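PDB 3BGY: probable mRNA-capping enzyme from Acanthamoeba polyphaga mimivirus, which removes the terminal phosphate from the 5'-triphosphate end of mRNA through this N-terminal domain, and also carries guanylyltransferase and cap methyltransferase activities in the full-length protein. Local coordinates for residues R28-S31 and L36-E39; V40-I45 and S226-V231; N59-N64 and Y178-N183; N82-S87 and S160-T165. One frame throughout, in Å; residues are numbered along the deposited sequence. Where two conformers were deposited one is given.

Contact 1 of 4, residues R28-S31 and L36-E39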
loop_
_atom_site.group_PDB
_atom_site.type_symbol
_atom_site.label_atom_id
_atom_site.label_comp_id
_atom_site.label_asym_id
_atom_site.label_seq_id
_atom_site.Cartn_x
_atom_site.Cartn_y
_atom_site.Cartn_z
ATOM N N ARG A 28 5.780 -7.635 17.602
ATOM C CA ARG A 28 4.907 -8.316 18.550
ATOM C C ARG A 28 3.504 -7.730 18.467
ATOM O O ARG A 28 2.534 -8.483 18.442
ATOM C CB ARG A 28 5.437 -8.180 19.980
ATOM C CG ARG A 28 4.610 -9.000 20.998
ATOM C CD ARG A 28 5.195 -8.918 22.405
ATOM N NE ARG A 28 5.080 -7.578 22.980
ATOM C CZ ARG A 28 5.364 -7.260 24.242
ATOM N NH1 ARG A 28 5.797 -8.183 25.098
ATOM N NH2 ARG A 28 5.192 -6.013 24.663
ATOM N N ASP A 29 3.404 -6.395 18.391
ATOM C CA ASP A 29 2.097 -5.728 18.285
ATOM C C ASP A 29 1.380 -6.128 17.009
ATOM O O ASP A 29 0.163 -6.371 17.027
ATOM C CB ASP A 29 2.244 -4.216 18.349
ATOM C CG ASP A 29 2.605 -3.721 19.734
ATOM O OD1 ASP A 29 2.538 -4.493 20.716
ATOM O OD2 ASP A 29 2.978 -2.547 19.842
ATOM N N TYR A 30 2.158 -6.259 15.928
ATOM C CA TYR A 30 1.643 -6.704 14.623
ATOM C C TYR A 30 1.060 -8.129 14.738
ATOM O O TYR A 30 -0.048 -8.390 14.259
ATOM C CB TYR A 30 2.768 -6.660 13.562
ATOM C CG TYR A 30 2.539 -7.471 12.290
ATOM C CD1 TYR A 30 1.477 -7.147 11.393
ATOM C CD2 TYR A 30 3.339 -8.583 11.988
ATOM C CE1 TYR A 30 1.243 -7.898 10.258
ATOM C CE2 TYR A 30 3.093 -9.361 10.842
ATOM C CZ TYR A 30 2.041 -9.009 9.982
ATOM O OH TYR A 30 1.754 -9.784 8.893
ATOM N N SER A 31 1.806 -9.032 15.367
ATOM C CA SER A 31 1.343 -10.415 15.507
ATOM C C SER A 31 0.122 -10.584 16.387
ATOM O O SER A 31 -0.701 -11.467 16.134
ATOM C CB SER A 31 2.455 -11.333 16.012
ATOM O OG SER A 31 2.881 -11.015 17.323
ATOM N N LEU A 36 -3.544 -4.974 11.982
ATOM C CA LEU A 36 -2.303 -4.217 11.850
ATOM C C LEU A 36 -1.480 -4.841 10.720
ATOM O O LEU A 36 -1.533 -6.057 10.490
ATOM C CB LEU A 36 -1.516 -4.217 13.164
ATOM C CG LEU A 36 -2.117 -3.462 14.354
ATOM C CD1 LEU A 36 -1.312 -3.755 15.618
ATOM C CD2 LEU A 36 -2.123 -1.968 14.094
ATOM N N GLU A 37 -0.824 -3.984 9.941
ATOM C CA GLU A 37 0.030 -4.410 8.823
ATOM C C GLU A 37 1.407 -3.912 9.158
ATOM O O GLU A 37 1.524 -2.928 9.867
ATOM C CB GLU A 37 -0.443 -3.806 7.513
ATOM C CG GLU A 37 -1.840 -4.306 7.060
ATOM C CD GLU A 37 -2.011 -5.838 7.016
ATOM O OE1 GLU A 37 -1.038 -6.583 6.745
ATOM O OE2 GLU A 37 -3.147 -6.301 7.259
ATOM N N PHE A 38 2.437 -4.606 8.691
ATOM C CA PHE A 38 3.816 -4.220 8.987
ATOM C C PHE A 38 4.499 -4.117 7.626
ATOM O O PHE A 38 4.597 -5.096 6.878
ATOM C CB PHE A 38 4.456 -5.286 9.879
ATOM C CG PHE A 38 5.842 -4.943 10.354
ATOM C CD1 PHE A 38 6.950 -5.123 9.512
ATOM C CD2 PHE A 38 6.048 -4.485 11.653
ATOM C CE1 PHE A 38 8.257 -4.869 9.944
ATOM C CE2 PHE A 38 7.376 -4.220 12.117
ATOM C CZ PHE A 38 8.471 -4.417 11.253
ATOM N N GLU A 39 5.135 -2.968 7.402
ATOM C CA GLU A 39 5.733 -2.672 6.114
ATOM C C GLU A 39 7.068 -1.954 6.238
ATOM O O GLU A 39 7.207 -1.090 7.109
ATOM C CB GLU A 39 4.715 -1.744 5.398
ATOM C CG GLU A 39 5.138 -0.961 4.177
ATOM C CD GLU A 39 4.022 -0.059 3.643
ATOM O OE1 GLU A 39 2.974 -0.588 3.218
ATOM O OE2 GLU A 39 4.204 1.174 3.636
HETATM O O HOH W 1 -0.580 -9.342 7.740
HETATM O O HOH W 2 -2.165 -7.737 12.699
#

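Contact 2 of 4, residues V40-I45 and S226-V231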
loop_
_atom_site.group_PDB
_atom_site.type_symbol
_atom_site.label_atom_id
_atom_site.label_comp_id
_atom_site.label_asym_id
_atom_site.label_seq_id
_atom_site.Cartn_x
_atom_site.Cartn_y
_atom_site.Cartn_z
ATOM N N VAL A 40 8.031 -2.347 5.410
ATOM C CA VAL A 40 9.307 -1.614 5.364
ATOM C C VAL A 40 9.279 -0.931 3.998
ATOM O O VAL A 40 9.242 -1.597 2.977
ATOM C CB VAL A 40 10.535 -2.504 5.497
ATOM C CG1 VAL A 40 11.805 -1.622 5.528
ATOM C CG2 VAL A 40 10.465 -3.302 6.790
ATOM N N SER A 41 9.305 0.401 4.002
ATOM C CA SER A 41 9.241 1.188 2.770
ATOM C C SER A 41 10.642 1.666 2.386
ATOM O O SER A 41 11.334 2.279 3.202
ATOM C CB SER A 41 8.283 2.385 2.965
ATOM O OG SER A 41 8.319 3.274 1.854
ATOM N N PHE A 42 11.066 1.335 1.164
ATOM C CA PHE A 42 12.386 1.725 0.662
ATOM C C PHE A 42 12.265 3.044 -0.055
ATOM O O PHE A 42 11.396 3.207 -0.898
ATOM C CB PHE A 42 12.966 0.660 -0.265
ATOM C CG PHE A 42 13.348 -0.601 0.430
ATOM C CD1 PHE A 42 12.370 -1.522 0.838
ATOM C CD2 PHE A 42 14.705 -0.867 0.726
ATOM C CE1 PHE A 42 12.736 -2.710 1.551
ATOM C CE2 PHE A 42 15.069 -2.068 1.445
ATOM C CZ PHE A 42 14.074 -2.968 1.845
ATOM N N LYS A 43 13.103 4.009 0.327
ATOM C CA LYS A 43 13.035 5.335 -0.289
ATOM C C LYS A 43 13.985 5.498 -1.472
ATOM O O LYS A 43 14.816 4.646 -1.726
ATOM C CB LYS A 43 13.296 6.425 0.769
ATOM C CG LYS A 43 12.425 6.315 2.043
ATOM C CD LYS A 43 10.927 6.313 1.724
ATOM C CE LYS A 43 10.068 6.126 2.947
ATOM N NZ LYS A 43 8.630 5.944 2.608
ATOM N N ASN A 44 13.787 6.588 -2.232
ATOM C CA ASN A 44 14.605 6.943 -3.407
ATOM C C ASN A 44 14.604 5.923 -4.516
ATOM O O ASN A 44 15.663 5.529 -5.012
ATOM C CB ASN A 44 16.051 7.261 -3.002
ATOM C CG ASN A 44 16.144 8.426 -2.071
ATOM O OD1 ASN A 44 15.301 9.319 -2.091
ATOM N ND2 ASN A 44 17.177 8.421 -1.230
ATOM N N ILE A 45 13.427 5.349 -4.776
ATOM C CA ILE A 45 13.308 4.380 -5.857
ATOM C C ILE A 45 12.868 5.158 -7.104
ATOM O O ILE A 45 11.855 5.868 -7.075
ATOM C CB ILE A 45 12.257 3.284 -5.534
ATOM C CG1 ILE A 45 12.616 2.551 -4.221
ATOM C CG2 ILE A 45 12.121 2.319 -6.737
ATOM C CD1 ILE A 45 13.990 1.937 -4.160
ATOM N N SER A 226 18.013 -9.720 7.578
ATOM C CA SER A 226 18.633 -10.471 6.473
ATOM C C SER A 226 17.876 -10.226 5.168
ATOM O O SER A 226 18.482 -10.043 4.121
ATOM C CB SER A 226 18.633 -11.966 6.752
ATOM O OG SER A 226 19.509 -12.268 7.815
ATOM N N GLU A 227 16.547 -10.171 5.254
ATOM C CA GLU A 227 15.734 -9.925 4.053
ATOM C C GLU A 227 15.925 -8.494 3.544
ATOM O O GLU A 227 16.042 -8.274 2.336
ATOM C CB GLU A 227 14.251 -10.222 4.311
ATOM C CG GLU A 227 13.977 -11.710 4.351
ATOM C CD GLU A 227 12.511 -12.084 4.496
ATOM O OE1 GLU A 227 11.636 -11.199 4.376
ATOM O OE2 GLU A 227 12.243 -13.284 4.746
ATOM N N LEU A 228 16.079 -7.535 4.456
ATOM C CA LEU A 228 16.273 -6.146 4.035
ATOM C C LEU A 228 17.655 -5.972 3.403
ATOM O O LEU A 228 17.800 -5.208 2.457
ATOM C CB LEU A 228 16.093 -5.173 5.197
ATOM C CG LEU A 228 14.705 -5.137 5.831
ATOM C CD1 LEU A 228 14.671 -4.130 6.938
ATOM C CD2 LEU A 228 13.662 -4.836 4.790
ATOM N N LEU A 229 18.654 -6.695 3.930
ATOM C CA LEU A 229 20.011 -6.649 3.368
ATOM C C LEU A 229 20.015 -7.186 1.934
ATOM O O LEU A 229 20.679 -6.618 1.073
ATOM C CB LEU A 229 20.998 -7.435 4.233
ATOM C CG LEU A 229 21.528 -6.667 5.446
ATOM C CD1 LEU A 229 22.379 -7.585 6.304
ATOM C CD2 LEU A 229 22.319 -5.429 4.990
ATOM N N ASN A 230 19.234 -8.240 1.674
ATOM C CA ASN A 230 19.135 -8.822 0.328
ATOM C C ASN A 230 18.574 -7.800 -0.670
ATOM O O ASN A 230 19.107 -7.653 -1.777
ATOM C CB ASN A 230 18.249 -10.074 0.330
ATOM C CG ASN A 230 18.932 -11.295 0.936
ATOM O OD1 ASN A 230 20.148 -11.324 1.139
ATOM N ND2 ASN A 230 18.136 -12.322 1.219
ATOM N N VAL A 231 17.549 -7.050 -0.247
ATOM C CA VAL A 231 16.944 -6.014 -1.110
ATOM C C VAL A 231 17.938 -4.860 -1.347
ATOM O O VAL A 231 18.091 -4.385 -2.489
ATOM C CB VAL A 231 15.626 -5.457 -0.510
ATOM C CG1 VAL A 231 15.010 -4.419 -1.433
ATOM C CG2 VAL A 231 14.652 -6.593 -0.248
#

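Contact 3 of 4, residues N59-N64 and Y178-N183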
loop_
_atom_site.group_PDB
_atom_site.type_symbol
_atom_site.label_atom_id
_atom_site.label_comp_id
_atom_site.label_asym_id
_atom_site.label_seq_id
_atom_site.Cartn_x
_atom_site.Cartn_y
_atom_site.Cartn_z
ATOM N N ASN A 59 12.694 -12.911 -12.697
ATOM C CA ASN A 59 13.501 -14.088 -13.045
ATOM C C ASN A 59 13.754 -15.112 -11.940
ATOM O O ASN A 59 13.914 -16.298 -12.237
ATOM C CB ASN A 59 14.782 -13.753 -13.837
ATOM C CG ASN A 59 15.649 -12.702 -13.181
ATOM O OD1 ASN A 59 15.939 -11.679 -13.792
ATOM N ND2 ASN A 59 16.114 -12.965 -11.968
ATOM N N ILE A 60 13.756 -14.676 -10.677
ATOM C CA ILE A 60 13.961 -15.634 -9.585
ATOM C C ILE A 60 12.679 -16.178 -8.928
ATOM O O ILE A 60 12.732 -17.183 -8.227
ATOM C CB ILE A 60 14.911 -15.098 -8.462
ATOM C CG1 ILE A 60 14.288 -13.899 -7.728
ATOM C CG2 ILE A 60 16.292 -14.754 -9.047
ATOM C CD1 ILE A 60 14.931 -13.573 -6.404
ATOM N N THR A 61 11.544 -15.505 -9.145
ATOM C CA THR A 61 10.286 -15.902 -8.511
ATOM C C THR A 61 9.425 -16.804 -9.376
ATOM O O THR A 61 9.110 -16.451 -10.514
ATOM C CB THR A 61 9.473 -14.658 -8.046
ATOM O OG1 THR A 61 10.340 -13.817 -7.274
ATOM C CG2 THR A 61 8.281 -15.029 -7.164
ATOM N N PRO A 62 8.996 -17.965 -8.824
ATOM C CA PRO A 62 8.148 -18.861 -9.629
ATOM C C PRO A 62 6.844 -18.163 -9.987
ATOM O O PRO A 62 6.327 -17.382 -9.210
ATOM C CB PRO A 62 7.948 -20.082 -8.718
ATOM C CG PRO A 62 8.340 -19.646 -7.354
ATOM C CD PRO A 62 9.404 -18.603 -7.559
ATOM N N GLU A 63 6.366 -18.385 -11.208
ATOM C CA GLU A 63 5.156 -17.745 -11.690
ATOM C C GLU A 63 3.931 -17.778 -10.767
ATOM O O GLU A 63 3.211 -16.797 -10.690
ATOM C CB GLU A 63 4.819 -18.289 -13.087
ATOM C CG GLU A 63 4.101 -17.307 -14.012
ATOM C CD GLU A 63 4.847 -15.991 -14.221
ATOM O OE1 GLU A 63 6.030 -16.023 -14.618
ATOM O OE2 GLU A 63 4.237 -14.927 -13.980
ATOM N N ASN A 64 3.748 -18.859 -9.998
ATOM C CA ASN A 64 2.599 -18.976 -9.085
ATOM C C ASN A 64 2.693 -18.005 -7.903
ATOM O O ASN A 64 1.709 -17.745 -7.233
ATOM C CB ASN A 64 2.485 -20.388 -8.480
ATOM C CG ASN A 64 1.911 -21.429 -9.440
ATOM O OD1 ASN A 64 1.062 -21.141 -10.272
ATOM N ND2 ASN A 64 2.338 -22.669 -9.260
ATOM N N TYR A 178 3.565 -5.035 -8.948
ATOM C CA TYR A 178 4.102 -6.376 -9.122
ATOM C C TYR A 178 4.346 -6.827 -7.684
ATOM O O TYR A 178 4.996 -6.110 -6.913
ATOM C CB TYR A 178 5.416 -6.378 -9.897
ATOM C CG TYR A 178 5.311 -5.848 -11.294
ATOM C CD1 TYR A 178 5.383 -4.464 -11.533
ATOM C CD2 TYR A 178 5.100 -6.711 -12.382
ATOM C CE1 TYR A 178 5.239 -3.931 -12.844
ATOM C CE2 TYR A 178 4.946 -6.196 -13.703
ATOM C CZ TYR A 178 5.017 -4.806 -13.921
ATOM O OH TYR A 178 4.840 -4.288 -15.190
ATOM N N SER A 179 3.779 -7.977 -7.309
ATOM C CA SER A 179 3.931 -8.527 -5.958
ATOM C C SER A 179 4.611 -9.869 -6.030
ATOM O O SER A 179 4.213 -10.752 -6.799
ATOM C CB SER A 179 2.573 -8.668 -5.260
ATOM O OG SER A 179 1.952 -7.398 -5.094
ATOM N N PHE A 180 5.680 -10.017 -5.253
ATOM C CA PHE A 180 6.428 -11.261 -5.268
ATOM C C PHE A 180 6.384 -11.902 -3.900
ATOM O O PHE A 180 6.911 -11.357 -2.942
ATOM C CB PHE A 180 7.877 -10.975 -5.679
ATOM C CG PHE A 180 7.983 -10.264 -6.993
ATOM C CD1 PHE A 180 7.973 -10.985 -8.193
ATOM C CD2 PHE A 180 8.071 -8.855 -7.043
ATOM C CE1 PHE A 180 8.047 -10.338 -9.437
ATOM C CE2 PHE A 180 8.152 -8.187 -8.292
ATOM C CZ PHE A 180 8.142 -8.935 -9.504
ATOM N N THR A 181 5.738 -13.063 -3.792
ATOM C CA THR A 181 5.648 -13.746 -2.507
ATOM C C THR A 181 6.938 -14.551 -2.355
ATOM O O THR A 181 7.085 -15.617 -2.929
ATOM C CB THR A 181 4.354 -14.620 -2.434
ATOM O OG1 THR A 181 3.210 -13.759 -2.520
ATOM C CG2 THR A 181 4.286 -15.351 -1.080
ATOM N N ILE A 182 7.896 -13.982 -1.635
ATOM C CA ILE A 182 9.201 -14.622 -1.500
ATOM C C ILE A 182 9.269 -15.868 -0.616
ATOM O O ILE A 182 10.122 -16.731 -0.822
ATOM C CB ILE A 182 10.305 -13.579 -1.193
ATOM C CG1 ILE A 182 9.948 -12.757 0.038
ATOM C CG2 ILE A 182 10.504 -12.632 -2.421
ATOM C CD1 ILE A 182 11.111 -11.878 0.546
ATOM N N ASN A 183 8.373 -15.939 0.359
ATOM C CA ASN A 183 8.224 -17.078 1.268
ATOM C C ASN A 183 6.860 -16.932 1.909
ATOM O O ASN A 183 6.144 -15.962 1.637
ATOM C CB ASN A 183 9.370 -17.189 2.316
ATOM C CG ASN A 183 9.587 -15.907 3.120
ATOM O OD1 ASN A 183 8.651 -15.353 3.704
ATOM N ND2 ASN A 183 10.835 -15.458 3.190
#

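Contact 4 of 4, residues N82-S87 and S160-T165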
loop_
_atom_site.group_PDB
_atom_site.type_symbol
_atom_site.label_atom_id
_atom_site.label_comp_id
_atom_site.label_asym_id
_atom_site.label_seq_id
_atom_site.Cartn_x
_atom_site.Cartn_y
_atom_site.Cartn_z
ATOM N N ASN A 82 -8.053 10.280 8.862
ATOM C CA ASN A 82 -8.239 8.872 8.559
ATOM C C ASN A 82 -8.777 8.743 7.146
ATOM O O ASN A 82 -9.250 9.727 6.550
ATOM C CB ASN A 82 -9.091 8.186 9.621
ATOM C CG ASN A 82 -8.412 8.192 10.961
ATOM O OD1 ASN A 82 -7.189 7.994 11.042
ATOM N ND2 ASN A 82 -9.162 8.503 12.011
ATOM N N VAL A 83 -8.698 7.534 6.596
ATOM C CA VAL A 83 -8.989 7.365 5.187
ATOM C C VAL A 83 -9.903 6.198 4.887
ATOM O O VAL A 83 -9.750 5.152 5.464
ATOM C CB VAL A 83 -7.619 7.125 4.412
ATOM C CG1 VAL A 83 -7.834 6.797 2.930
ATOM C CG2 VAL A 83 -6.722 8.364 4.528
ATOM N N TYR A 84 -10.803 6.395 3.924
ATOM C CA TYR A 84 -11.705 5.325 3.450
ATOM C C TYR A 84 -11.239 5.162 2.007
ATOM O O TYR A 84 -11.368 6.090 1.196
ATOM C CB TYR A 84 -13.186 5.776 3.491
ATOM C CG TYR A 84 -14.167 4.646 3.162
ATOM C CD1 TYR A 84 -14.635 3.782 4.162
ATOM C CD2 TYR A 84 -14.644 4.483 1.852
ATOM C CE1 TYR A 84 -15.599 2.766 3.849
ATOM C CE2 TYR A 84 -15.594 3.482 1.529
ATOM C CZ TYR A 84 -16.057 2.643 2.533
ATOM O OH TYR A 84 -16.992 1.685 2.224
ATOM N N ARG A 85 -10.617 4.026 1.708
ATOM C CA ARG A 85 -10.063 3.798 0.368
ATOM C C ARG A 85 -10.673 2.637 -0.405
ATOM O O ARG A 85 -10.787 1.539 0.115
ATOM C CB ARG A 85 -8.545 3.574 0.472
ATOM C CG ARG A 85 -7.797 3.391 -0.873
ATOM C CD ARG A 85 -6.355 3.000 -0.639
ATOM N NE ARG A 85 -6.249 1.664 -0.058
ATOM C CZ ARG A 85 -5.101 1.096 0.320
ATOM N NH1 ARG A 85 -3.948 1.739 0.178
ATOM N NH2 ARG A 85 -5.104 -0.120 0.842
ATOM N N VAL A 86 -11.055 2.908 -1.648
ATOM C CA VAL A 86 -11.588 1.884 -2.527
ATOM C C VAL A 86 -10.568 1.617 -3.646
ATOM O O VAL A 86 -10.069 2.564 -4.271
ATOM C CB VAL A 86 -12.935 2.320 -3.141
ATOM C CG1 VAL A 86 -13.349 1.391 -4.260
ATOM C CG2 VAL A 86 -13.999 2.342 -2.063
ATOM N N SER A 87 -10.246 0.346 -3.889
ATOM C CA SER A 87 -9.343 -0.015 -4.982
ATOM C C SER A 87 -10.174 -0.727 -6.051
ATOM O O SER A 87 -10.797 -1.741 -5.752
ATOM C CB SER A 87 -8.245 -0.964 -4.493
ATOM O OG SER A 87 -7.560 -0.400 -3.383
ATOM N N SER A 160 -21.562 0.436 10.550
ATOM C CA SER A 160 -21.839 1.829 10.151
ATOM C C SER A 160 -20.652 2.488 9.430
ATOM O O SER A 160 -19.566 2.601 10.003
ATOM C CB SER A 160 -22.217 2.680 11.382
ATOM O OG SER A 160 -23.341 2.166 12.083
ATOM N N LYS A 161 -20.846 2.802 8.143
ATOM C CA LYS A 161 -19.831 3.443 7.289
ATOM C C LYS A 161 -19.630 4.915 7.675
ATOM O O LYS A 161 -20.486 5.484 8.353
ATOM C CB LYS A 161 -20.241 3.330 5.812
ATOM C CG LYS A 161 -19.762 2.054 5.141
ATOM C CD LYS A 161 -20.131 2.057 3.675
ATOM C CE LYS A 161 -20.103 0.666 3.071
ATOM N NZ LYS A 161 -20.554 0.671 1.655
ATOM N N PRO A 162 -18.471 5.535 7.313
ATOM C CA PRO A 162 -18.299 6.945 7.691
ATOM C C PRO A 162 -19.236 7.915 6.966
ATOM O O PRO A 162 -19.528 7.756 5.779
ATOM C CB PRO A 162 -16.838 7.210 7.363
ATOM C CG PRO A 162 -16.551 6.286 6.235
ATOM C CD PRO A 162 -17.231 5.023 6.689
ATOM N N LYS A 163 -19.708 8.906 7.706
ATOM C CA LYS A 163 -20.628 9.892 7.172
ATOM C C LYS A 163 -19.961 10.939 6.298
ATOM O O LYS A 163 -18.949 11.521 6.680
ATOM C CB LYS A 163 -21.443 10.567 8.292
ATOM C CG LYS A 163 -20.681 10.892 9.577
ATOM C CD LYS A 163 -20.807 12.355 9.986
ATOM C CE LYS A 163 -19.945 12.664 11.207
ATOM N NZ LYS A 163 -19.738 14.129 11.397
ATOM N N ILE A 164 -20.525 11.131 5.107
ATOM C CA ILE A 164 -20.028 12.131 4.164
ATOM C C ILE A 164 -20.598 13.491 4.558
ATOM O O ILE A 164 -21.815 13.684 4.554
ATOM C CB ILE A 164 -20.393 11.759 2.696
ATOM C CG1 ILE A 164 -19.704 10.441 2.294
ATOM C CG2 ILE A 164 -20.034 12.893 1.719
ATOM C CD1 ILE A 164 -18.173 10.393 2.591
ATOM N N THR A 165 -19.712 14.403 4.958
ATOM C CA THR A 165 -20.122 15.752 5.353
ATOM C C THR A 165 -20.027 16.726 4.184
ATOM O O THR A 165 -20.706 17.758 4.164
ATOM C CB THR A 165 -19.271 16.316 6.530
ATOM O OG1 THR A 165 -17.931 16.569 6.097
ATOM C CG2 THR A 165 -19.246 15.338 7.723
HETATM O O HOH W 3 -17.869 1.497 -0.040
#

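Contact 1 of 4, residues R28-S31 and L36-E39
Y30, near the end of helix 17-32, comes closest to the following strand at L36, with 5.4 Å between the two CA atoms. The Y30 ring does most of the touching. Its CG is anti to the backbone N (chi1 162°), which brings the ring nearer the strand than its CB direction would suggest. F38 CB sits over one face, 3.9 Å from the centroid of the Y30 ring and 16° off the ring normal, a CH-pi contact. The two side chains cross at about a right angle. L36 meets the Y30 ring differently: its O lies near the ring plane, at the edge, 3.3 Å from Y30 CD1. The L36 side chain turns to the helix backbone, where its CD1 packs 3.3 Å from D29 O.

A short connection leads from helix 17-32 into the first strand of the antiparallel beta barrel, the fold of the tunnel triphosphatases. F38 also packs on I23, M26 and L27 of the same helix, and on I144 and L215 of the two flanking strands.

Water 1 lies in the ring plane, 2.6 Å from Y30 OH, and donates to E37 OE1 at 3.0 Å. E37 leaves the strand pointing away from the helix, but its chain folds back to meet this water. Water 2 is placed to bridge Y30 O and L36 O, though both bonds may not be made at once.

Contact 2 of 4, residues V40-I45 and S226-V231
V40 and F42 of strand 36-42 pack on L228 and V231 of the C-terminal helix 221-235. The short segments run nearly parallel, at 15°, with their axes 11.3 Å apart. That spacing is filled by side chains.

F42 carries most of the strand's side. From CB its CG stands anti to the carbonyl carbon (chi1 -69°), and the ring extends toward the helix. The contacts begin on the ring and tighten outward. F42 CD2 is 4.2 Å from V231 CG1. Further out, F42 CE2 comes to 3.7 Å from the same V231 CG1, while F42 CE1 lies 4.0 Å from L228 CD2. At the tip, F42 CZ meets both residues: it is 3.5 Å from L228 CD2 and 3.7 Å from V231 CG1. V231 CG1 thus lies over one face of the ring, displaced toward the rim. It makes a CH-pi contact, 3.9 Å from the F42 centroid and 21° off the normal. L228 CD2 approaches the ring obliquely.

V40 and L228 reach toward each other tip to tip, with V40 CG1 3.8 Å from L228 CD2. L228 CD2 therefore touches both V40 and F42. The F42 ring also meets the ring of F232 on the same helix, and L211 of the neighbouring strand 208-215. L224 adds to the cover of V40.

E227 of the same helix hydrogen-bonds N183 and S186 of the barrel. The four touching residues differ: all are buried, they meet through methyl, methine and aromatic carbons, and they join by apolar packing and shape.

Contact 3 of 4, residues N59-N64 and Y178-N183
T61 and F180 are the nearest residues of the two backbones, with their CA atoms 6.9 Å apart. T61 is the first residue to leave helical geometry after helix 47-60. Its backbone is extended (psi 128°), and its side chain points at the strand that holds F180.

The contact is small and rests on these two side chains, which cross obliquely. Three atoms of T61 gather round one ring carbon. OG1 is nearest, 3.8 Å from F180 CD1. T61 CB is 4.0 Å and T61 CG2 4.2 Å from F180 CD1. T61 OG1 also lies 4.1 Å from F180 CB. The T61 CG2 methyl comes 4.4 Å from T181 O, a loose contact at the margin.

The polar need of T61 OG1 is met within its own helix, by a hydrogen bond with Y57 O, one turn back. OG1 lies beside the backbone N (chi1 -51°), where it meets that carbonyl. This leaves plain van der Waals packing toward F180, and both residues are buried.

The F180 side chain lies between its strand and the end of helix 47-60. Its ring meets that of Y57, with the planes at about 30°, and also touches I58 of helix 47-60. It packs on I66 and I190 as well, one from each strand flanking 169-183 in the sheet, and T61 shares I66 with it.

Contact 4 of 4, residues N82-S87 and S160-T165
Y84 of barrel strand 83-88 meets K161 and P162, which belong to the long loop between strands 142-152 and 169-183. The fold is the closed antiparallel barrel of the tunnel triphosphatases. The CA atoms of Y84 and P162 are 8.0 Å apart, so side chains make the contact.

The apolar part is Y84 against P162. P162 CG and P162 CD both lie 3.8 Å from Y84 CD1. The proline ring crosses the tyrosine side chain at about a right angle. Y84 CG stands anti to the backbone N (chi1 -173°), which extends the ring toward the loop. F78 packs against both Y84 and P162. An acetate ion, probably from the crystallisation liquor, lies about 4 Å from the nearest atom of the P162 side chain.

The second kind is van der Waals contact of lysine methylenes with the phenol oxygen. The K161 chain, extended beyond CG, passes obliquely by the hydroxyl, with K161 CE 3.4 Å and K161 CD 3.5 Å from Y84 OH. Here the methylenes cover a polar atom.

The polar part runs through the amino group. K161 NZ is hydrogen-bonded to the backbone O atoms of V114 and L116, around the end of helix 106-115. These bonds probably hold the end of the chain beside Y84. Water 3 may also accept a long bond from K161 NZ, at 3.3 Å. It lies in the plane of the Y84 ring, but it is modelled so close to Y84 OH, at 2.4 Å, that its position is doubtful.

Overall arrangement
From the N terminus, contact 1 closes first, a short turn from helix 17-32 into strand 36-42. Contact 2 opens on the same strand and closes almost at the C terminus, on helix 221-235, so most of the barrel lies between its two segments. Within that span contact 3 joins the end of helix 47-60 to strand 169-183. Contact 4 lies within contact 3 in turn, tying strand 83-88 to the long loop before strand 169-183. No two cross. Contacts 2 and 3 touch, E227 OE2 lying 3.0 Å from N183 ND2. Contact 4 lies across the chain's centre from both, its centre about 31 Å from that of contact 2.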